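Pyridoxamine 5'-phosphate oxidase (Burkholderia, PDB 4HMW) catalyses FMN-dependent oxidations with molecular oxygen in the terminal steps of core phenazine biosynthesis. Local coordinates at residues F187-A190 / H196-L199; K35-T40 / T107-M112; K127-F130 / M136-M139. All coordinates share one frame; numbering follows the deposited sequence. Where two conformers were deposited one is given.

Contact 1: residues F187-A190 / H196-L199. With FMN (flavin mononucleotide), chain C.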
# COMPACT_ATOMS: atom_id res chain seq x y z
N PHE B 187 1.12 -13.44 5.29
CA PHE B 187 2.25 -13.71 4.41
C PHE B 187 1.69 -14.37 3.18
O PHE B 187 1.01 -15.39 3.28
CB PHE B 187 3.21 -14.62 5.13
CG PHE B 187 3.88 -13.97 6.31
CD1 PHE B 187 3.23 -13.93 7.54
CD2 PHE B 187 5.13 -13.40 6.21
CE1 PHE B 187 3.79 -13.32 8.62
CE2 PHE B 187 5.71 -12.80 7.31
CZ PHE B 187 5.03 -12.76 8.52
N TRP B 188 1.97 -13.80 2.02
CA TRP B 188 1.44 -14.30 0.73
C TRP B 188 2.58 -14.55 -0.25
O TRP B 188 3.43 -13.70 -0.43
CB TRP B 188 0.53 -13.23 0.16
CG TRP B 188 -0.22 -13.51 -1.13
CD1 TRP B 188 -1.52 -13.88 -1.24
CD2 TRP B 188 0.26 -13.41 -2.48
NE1 TRP B 188 -1.91 -13.99 -2.54
CE2 TRP B 188 -0.84 -13.68 -3.34
CE3 TRP B 188 1.48 -13.05 -3.05
CZ2 TRP B 188 -0.73 -13.66 -4.72
CZ3 TRP B 188 1.57 -13.01 -4.43
CH2 TRP B 188 0.47 -13.31 -5.25
N ALA B 189 2.58 -15.72 -0.90
CA ALA B 189 3.63 -16.03 -1.86
C ALA B 189 3.01 -16.67 -3.08
O ALA B 189 2.35 -17.68 -3.00
CB ALA B 189 4.66 -16.93 -1.26
N ALA B 190 3.26 -16.07 -4.23
CA ALA B 190 2.67 -16.49 -5.49
C ALA B 190 3.12 -17.90 -5.87
O ALA B 190 4.27 -18.32 -5.59
CB ALA B 190 3.06 -15.53 -6.61
N HIS B 196 -2.01 -19.74 -4.57
CA HIS B 196 -0.99 -19.00 -3.84
C HIS B 196 -0.95 -19.43 -2.38
O HIS B 196 -1.98 -19.82 -1.82
CB HIS B 196 -1.31 -17.51 -3.94
CG HIS B 196 -1.51 -17.05 -5.34
ND1 HIS B 196 -0.57 -17.30 -6.32
CD2 HIS B 196 -2.52 -16.39 -5.95
CE1 HIS B 196 -0.98 -16.78 -7.47
NE2 HIS B 196 -2.17 -16.23 -7.27
N ARG B 197 0.23 -19.32 -1.75
CA ARG B 197 0.41 -19.67 -0.35
C ARG B 197 0.03 -18.47 0.48
O ARG B 197 0.61 -17.41 0.32
CB ARG B 197 1.89 -19.99 -0.05
CG ARG B 197 2.34 -21.35 -0.45
CD ARG B 197 2.59 -21.54 -1.94
NE ARG B 197 3.50 -20.59 -2.59
CZ ARG B 197 4.83 -20.68 -2.63
NH1 ARG B 197 5.49 -21.62 -1.98
NH2 ARG B 197 5.49 -19.78 -3.32
N ARG B 198 -0.94 -18.66 1.38
CA ARG B 198 -1.46 -17.57 2.21
C ARG B 198 -1.48 -18.03 3.64
O ARG B 198 -2.18 -18.97 3.98
CB ARG B 198 -2.88 -17.20 1.80
CG ARG B 198 -3.03 -16.70 0.35
CD ARG B 198 -4.42 -16.15 0.14
NE ARG B 198 -4.65 -14.97 0.96
CZ ARG B 198 -5.83 -14.33 1.08
NH1 ARG B 198 -6.90 -14.78 0.44
NH2 ARG B 198 -5.90 -13.24 1.85
N LEU B 199 -0.69 -17.37 4.49
CA LEU B 199 -0.60 -17.71 5.90
C LEU B 199 -0.98 -16.50 6.71
O LEU B 199 -0.30 -15.46 6.67
CB LEU B 199 0.85 -18.13 6.24
CG LEU B 199 1.10 -18.50 7.70
CD1 LEU B 199 0.37 -19.79 8.10
CD2 LEU B 199 2.61 -18.66 7.92
N1 FMN C . -6.94 -10.19 -5.70
C2 FMN C . -8.16 -9.87 -6.24
O2 FMN C . -9.19 -10.21 -5.69
N3 FMN C . -8.22 -9.10 -7.38
C4 FMN C . -7.07 -8.72 -8.02
O4 FMN C . -7.17 -8.03 -9.06
C4A FMN C . -5.83 -9.07 -7.50
N5 FMN C . -4.66 -8.71 -8.15
C5A FMN C . -3.44 -9.05 -7.56
C6 FMN C . -2.28 -8.67 -8.19
C7 FMN C . -1.05 -8.97 -7.63
C7M FMN C . 0.18 -8.53 -8.35
C8 FMN C . -0.99 -9.69 -6.44
C8M FMN C . 0.33 -10.00 -5.80
C9 FMN C . -2.15 -10.07 -5.80
C9A FMN C . -3.39 -9.79 -6.38
N10 FMN C . -4.60 -10.19 -5.76
C10 FMN C . -5.79 -9.82 -6.33
C1' FMN C . -4.67 -10.98 -4.51
C2' FMN C . -4.81 -10.06 -3.29
O2' FMN C . -3.57 -9.42 -2.97
C3' FMN C . -5.30 -10.81 -2.05
O3' FMN C . -4.40 -11.87 -1.79
C4' FMN C . -6.74 -11.32 -2.23
O4' FMN C . -7.46 -10.44 -3.07
C5' FMN C . -7.43 -11.57 -0.89
O5' FMN C . -7.39 -10.40 -0.10
P FMN C . -8.31 -10.24 1.20
O1P FMN C . -9.74 -10.02 0.75
O2P FMN C . -8.19 -11.55 2.00
O3P FMN C . -7.79 -9.03 1.90
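Phe187 and Leu199 form a hydrogen-bonded antiparallel pair: Phe187 N donates a hydrogen bond to Leu199 O at 2.8 Å, and Leu199 N donates one to Phe187 O. Ala189 and Arg197 make the next such pair. Between them, Trp188 and Arg198 form a non-hydrogen-bonded pair with their side chains on the FMN side of the sheet.

A second set of bonds comes from the Arg197 side chain, which is bent at chi2 (77°) and chi3 (54°). These bends bring the guanidinium back over the end of strand 184-189. NE reaches Ala189 O at 3.2 Å, from the face of that carbonyl opposite to Arg197 N, so one oxygen takes two donors. Arg197 NH2 bonds Ala190 O at 3.0 Å and also Val18 O, while Ala189 CB lies over the guanidinium face.

Among the rings, Trp188 CZ2 sits over one face of the imidazole, 3.5 Å from His196 CD2, with the planes inclined at 44°. His196 ND1 is bonded to the backbone N of Ser191.

Towards the cofactor, Arg198 NH2 donates to FMN O2P at 2.9 Å in a nearly straight bond. A salt bridge from NE to Glu186 steadies the guanidinium. Trp188 CH2 touches the FMN methyl C8M at 3.4 Å. The arrangement is a β-hairpin whose Trp-Arg pair lines the FMN pocket.

Contact 2: residues K35-T40 / T107-M112. With FMN (flavin mononucleotide), chain C.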
# COMPACT_ATOMS: atom_id res chain seq x y z
N LYS B 35 11.17 -11.12 9.61
CA LYS B 35 12.61 -10.92 9.49
C LYS B 35 13.26 -11.89 8.53
O LYS B 35 14.20 -11.52 7.81
CB LYS B 35 13.28 -10.97 10.85
CG LYS B 35 12.90 -9.82 11.78
CD LYS B 35 13.70 -9.89 13.10
CE LYS B 35 13.29 -8.76 13.99
NZ LYS B 35 13.77 -8.96 15.37
N ARG B 36 12.79 -13.14 8.53
CA ARG B 36 13.37 -14.13 7.63
C ARG B 36 13.11 -13.73 6.19
O ARG B 36 14.00 -13.78 5.34
CB ARG B 36 12.78 -15.52 7.88
CG ARG B 36 13.33 -16.24 9.09
CD ARG B 36 12.77 -17.68 9.16
NE ARG B 36 12.86 -18.19 10.51
CZ ARG B 36 12.23 -19.27 10.95
NH1 ARG B 36 11.46 -19.96 10.12
NH2 ARG B 36 12.38 -19.65 12.22
N TRP B 37 11.86 -13.31 5.92
CA TRP B 37 11.49 -12.90 4.60
C TRP B 37 12.28 -11.68 4.13
O TRP B 37 12.69 -11.64 2.95
CB TRP B 37 9.96 -12.68 4.46
CG TRP B 37 9.20 -13.92 4.19
CD1 TRP B 37 9.55 -15.19 4.52
CD2 TRP B 37 7.93 -14.03 3.50
NE1 TRP B 37 8.62 -16.09 4.04
CE2 TRP B 37 7.61 -15.40 3.42
CE3 TRP B 37 7.08 -13.10 2.92
CZ2 TRP B 37 6.45 -15.87 2.78
CZ3 TRP B 37 5.92 -13.56 2.31
CH2 TRP B 37 5.62 -14.93 2.24
N LEU B 38 12.49 -10.71 5.01
CA LEU B 38 13.26 -9.53 4.64
C LEU B 38 14.72 -9.90 4.34
O LEU B 38 15.35 -9.34 3.44
CB LEU B 38 13.24 -8.46 5.76
CG LEU B 38 11.96 -7.63 5.69
CD1 LEU B 38 11.63 -7.03 7.00
CD2 LEU B 38 12.11 -6.52 4.65
N ALA B 39 15.25 -10.86 5.08
CA ALA B 39 16.66 -11.25 4.85
C ALA B 39 16.74 -11.97 3.50
O ALA B 39 17.70 -11.76 2.73
CB ALA B 39 17.13 -12.10 5.94
N THR B 40 15.74 -12.79 3.18
CA THR B 40 15.78 -13.50 1.91
C THR B 40 15.58 -12.51 0.75
O THR B 40 16.16 -12.67 -0.34
CB THR B 40 14.72 -14.60 1.86
OG1 THR B 40 15.02 -15.57 2.87
CG2 THR B 40 14.67 -15.27 0.51
N THR B 107 10.00 -11.54 -6.12
CA THR B 107 9.75 -12.84 -5.54
C THR B 107 8.28 -13.20 -5.43
O THR B 107 7.95 -14.27 -4.93
CB THR B 107 10.31 -12.92 -4.13
OG1 THR B 107 9.66 -11.92 -3.33
CG2 THR B 107 11.83 -12.66 -4.12
N GLY B 108 7.40 -12.34 -5.89
CA GLY B 108 6.00 -12.60 -5.77
C GLY B 108 5.54 -12.75 -4.33
O GLY B 108 4.75 -13.65 -4.02
N GLN B 109 5.97 -11.83 -3.46
CA GLN B 109 5.59 -11.92 -2.05
C GLN B 109 4.97 -10.63 -1.55
O GLN B 109 5.37 -9.53 -1.93
CB GLN B 109 6.83 -12.25 -1.15
CG GLN B 109 7.34 -13.66 -1.32
CD GLN B 109 8.68 -13.85 -0.63
OE1 GLN B 109 9.67 -13.19 -0.94
NE2 GLN B 109 8.73 -14.77 0.31
N GLN B 110 3.97 -10.77 -0.71
CA GLN B 110 3.44 -9.60 -0.02
C GLN B 110 3.33 -9.93 1.48
O GLN B 110 3.20 -11.08 1.88
CB GLN B 110 2.13 -9.04 -0.61
CG GLN B 110 1.07 -9.95 -0.72
CD GLN B 110 -0.25 -9.39 -1.35
OE1 GLN B 110 -0.67 -8.25 -1.15
NE2 GLN B 110 -0.92 -10.27 -2.07
N ILE B 111 3.46 -8.89 2.31
CA ILE B 111 3.25 -9.03 3.73
C ILE B 111 2.37 -7.91 4.20
O ILE B 111 2.63 -6.75 3.95
CB ILE B 111 4.57 -8.98 4.54
CG1 ILE B 111 5.61 -9.96 3.98
CG2 ILE B 111 4.28 -9.30 6.00
CD1 ILE B 111 6.99 -9.89 4.72
N MET B 112 1.31 -8.27 4.90
CA MET B 112 0.36 -7.30 5.45
C MET B 112 0.54 -7.28 6.94
O MET B 112 0.55 -8.33 7.57
CB MET B 112 -1.06 -7.72 5.17
CG MET B 112 -2.07 -6.75 5.74
SD MET B 112 -3.76 -7.34 5.85
CE MET B 112 -3.64 -8.34 7.34
N1 FMN C . -6.94 -10.19 -5.70
C2 FMN C . -8.16 -9.87 -6.24
O2 FMN C . -9.19 -10.21 -5.69
N3 FMN C . -8.22 -9.10 -7.38
C4 FMN C . -7.07 -8.72 -8.02
O4 FMN C . -7.17 -8.03 -9.06
C4A FMN C . -5.83 -9.07 -7.50
N5 FMN C . -4.66 -8.71 -8.15
C5A FMN C . -3.44 -9.05 -7.56
C6 FMN C . -2.28 -8.67 -8.19
C7 FMN C . -1.05 -8.97 -7.63
C7M FMN C . 0.18 -8.53 -8.35
C8 FMN C . -0.99 -9.69 -6.44
C8M FMN C . 0.33 -10.00 -5.80
C9 FMN C . -2.15 -10.07 -5.80
C9A FMN C . -3.39 -9.79 -6.38
N10 FMN C . -4.60 -10.19 -5.76
C10 FMN C . -5.79 -9.82 -6.33
C1' FMN C . -4.67 -10.98 -4.51
C2' FMN C . -4.81 -10.06 -3.29
O2' FMN C . -3.57 -9.42 -2.97
C3' FMN C . -5.30 -10.81 -2.05
O3' FMN C . -4.40 -11.87 -1.79
C4' FMN C . -6.74 -11.32 -2.23
O4' FMN C . -7.46 -10.44 -3.07
C5' FMN C . -7.43 -11.57 -0.89
O5' FMN C . -7.39 -10.40 -0.10
P FMN C . -8.31 -10.24 1.20
O1P FMN C . -9.74 -10.02 0.75
O2P FMN C . -8.19 -11.55 2.00
O3P FMN C . -7.79 -9.03 1.90
O HOH W 1 11.85 -13.31 0.65
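The chi1 of Trp37 (-84°) sets CG beside the backbone N, and the indole leaves helix 30-43 directed at strand 109-119. Gln109 answers with CG anti to its own carbonyl carbon (chi1 -71°) and an extended chain, which lays the amide across the indole.

Gln109 NE2 is centred over one face of the indole and lies 3.4 Å from Trp37 CE2. The amide and ring planes are 40° apart, so this is not a flat stack. Gln109 CG adds a CH-pi contact over the six-membered ring. Beside them, Ile111 CG1 packs 3.6 Å from Trp37 CE3. Gln110 O comes to the ring edge, 3.7 Å from Trp37 CZ3. Phe20 and Phe187 also meet this indole edge-to-face.

The other end of the Gln109 amide is held by two donors. Thr107 OG1 donates to Gln109 OE1 at 2.7 Å. A water also donates to Gln109 OE1 at 2.7 Å and to Trp37 O, which bridges helix and strand. Together these should fix the rotation of the amide and turn NE2 to the indole.

Gln110 points away from the helix. Its NE2 donates to FMN O2' at 2.9 Å in a nearly straight bond, and its OE1 accepts from Val67 N of the second subunit. Gly108, with positive phi, and Gln109 both face Trp104 in a G1 beta bulge. The helix thus packs on one face of the sheet, while the other face supplies Gln110 to the FMN site at the dimer interface.

Contact 3: residues K127-F130 / M136-M139; sequences KLWF and MHAM
Two consecutive short helices, 122-130 and 134-142, follow each other through a short turn and are joined by an offset aromatic stack. Trp129, near the end of the first helix, meets His137 of the second. The five-membered ring of the indole and the imidazole have centroids 3.9 Å apart and planes only 13° from parallel. His137 CD2 lies over the indole, 3.4 Å from Trp129 CE2.

The same imidazole also closes a hydrogen bond. His137 NE2 donates to Trp129 O at 2.7 Å, with an N-H...O angle of 168°. The oxygen lies in the imidazole plane, although the donor sits above the plane of the carbonyl. One residue is therefore held by both its ring and its backbone. With CG anti to the backbone N (chi1 177°), the indole extends to the second helix. Its NE1 bonds Leu169 O, and Phe175 meets the ring edge-to-face.

Nearby, Arg132 and Ser140 probably bind substrate, by analogy with relatives. Met136 lies close to both side chains, and its backbone O accepts a bond from Ser140 OG. Its thioether makes an oblique Met-aromatic contact, with Met136 SD 4.1 Å from Trp129 CZ3.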
# COMPACT_ATOMS: atom_id res chain seq x y z
N LYS B 127 17.46 9.59 19.41
CA LYS B 127 18.44 8.73 18.77
C LYS B 127 18.17 8.64 17.27
O LYS B 127 19.09 8.68 16.45
CB LYS B 127 18.38 7.33 19.39
CG LYS B 127 19.72 6.67 19.52
N LEU B 128 16.89 8.53 16.91
CA LEU B 128 16.52 8.41 15.51
C LEU B 128 16.89 9.66 14.75
O LEU B 128 17.40 9.59 13.64
CB LEU B 128 15.02 8.13 15.37
CG LEU B 128 14.61 6.70 15.67
CD1 LEU B 128 13.13 6.63 15.95
CD2 LEU B 128 14.95 5.80 14.49
N TRP B 129 16.66 10.82 15.35
CA TRP B 129 17.04 12.08 14.73
C TRP B 129 18.56 12.17 14.58
O TRP B 129 19.04 12.61 13.54
CB TRP B 129 16.50 13.24 15.55
CG TRP B 129 16.87 14.63 15.07
CD1 TRP B 129 17.82 15.46 15.61
CD2 TRP B 129 16.24 15.37 14.03
NE1 TRP B 129 17.83 16.66 14.94
CE2 TRP B 129 16.86 16.64 13.98
CE3 TRP B 129 15.21 15.08 13.13
CZ2 TRP B 129 16.49 17.61 13.05
CZ3 TRP B 129 14.86 16.04 12.21
CH2 TRP B 129 15.49 17.30 12.18
N PHE B 130 19.31 11.75 15.60
CA PHE B 130 20.78 11.77 15.53
C PHE B 130 21.34 10.92 14.40
O PHE B 130 22.38 11.24 13.83
CB PHE B 130 21.43 11.30 16.83
CG PHE B 130 21.18 12.18 18.00
CD1 PHE B 130 20.82 13.51 17.83
CD2 PHE B 130 21.30 11.68 19.29
CE1 PHE B 130 20.58 14.32 18.93
CE2 PHE B 130 21.07 12.48 20.39
CZ PHE B 130 20.71 13.80 20.22
N MET B 136 19.15 16.10 5.79
CA MET B 136 17.84 15.61 6.20
C MET B 136 17.30 16.47 7.34
O MET B 136 16.12 16.86 7.33
CB MET B 136 17.90 14.12 6.60
CG MET B 136 16.57 13.57 7.11
SD MET B 136 16.16 14.03 8.83
CE MET B 136 14.66 13.08 9.01
N HIS B 137 18.15 16.78 8.32
CA HIS B 137 17.74 17.64 9.45
C HIS B 137 17.23 18.97 8.95
O HIS B 137 16.25 19.50 9.45
CB HIS B 137 18.92 17.96 10.37
CG HIS B 137 19.35 16.81 11.20
ND1 HIS B 137 20.52 16.82 11.93
CD2 HIS B 137 18.77 15.61 11.42
CE1 HIS B 137 20.64 15.66 12.56
NE2 HIS B 137 19.59 14.92 12.28
N ALA B 138 17.94 19.53 7.99
CA ALA B 138 17.63 20.88 7.54
C ALA B 138 16.27 20.90 6.83
O ALA B 138 15.45 21.79 7.06
CB ALA B 138 18.75 21.42 6.63
N MET B 139 16.01 19.94 5.96
CA MET B 139 14.75 19.94 5.24
C MET B 139 13.59 19.57 6.18
O MET B 139 12.50 20.15 6.10
CB MET B 139 14.79 19.00 4.02
CG MET B 139 13.51 19.05 3.16
SD MET B 139 13.15 20.71 2.56
CE MET B 139 14.49 20.94 1.38

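Contacts 1 and 2 are neighbours, with centres 10 Å apart. Strands 184-189 and 109-119 adjoin in one antiparallel sheet, and probable backbone hydrogen bonds join them: Ala190 N to Gly108 O at 2.8 Å and Gln110 N to Trp188 O at 3.0 Å. Both contacts reach the same FMN. Contact 1 gives its phosphate a donor and contact 2 its ribityl chain; residues such as Arg66 and Lys88 of the second subunit complete the site. Contact 3 lies across the chain's centre, about 37 Å from contact 1 and 29 Å from contact 2 between centres. The Met136 side chain is about 7 Å from the dimer's other FMN and packs on Arg194 of the second subunit.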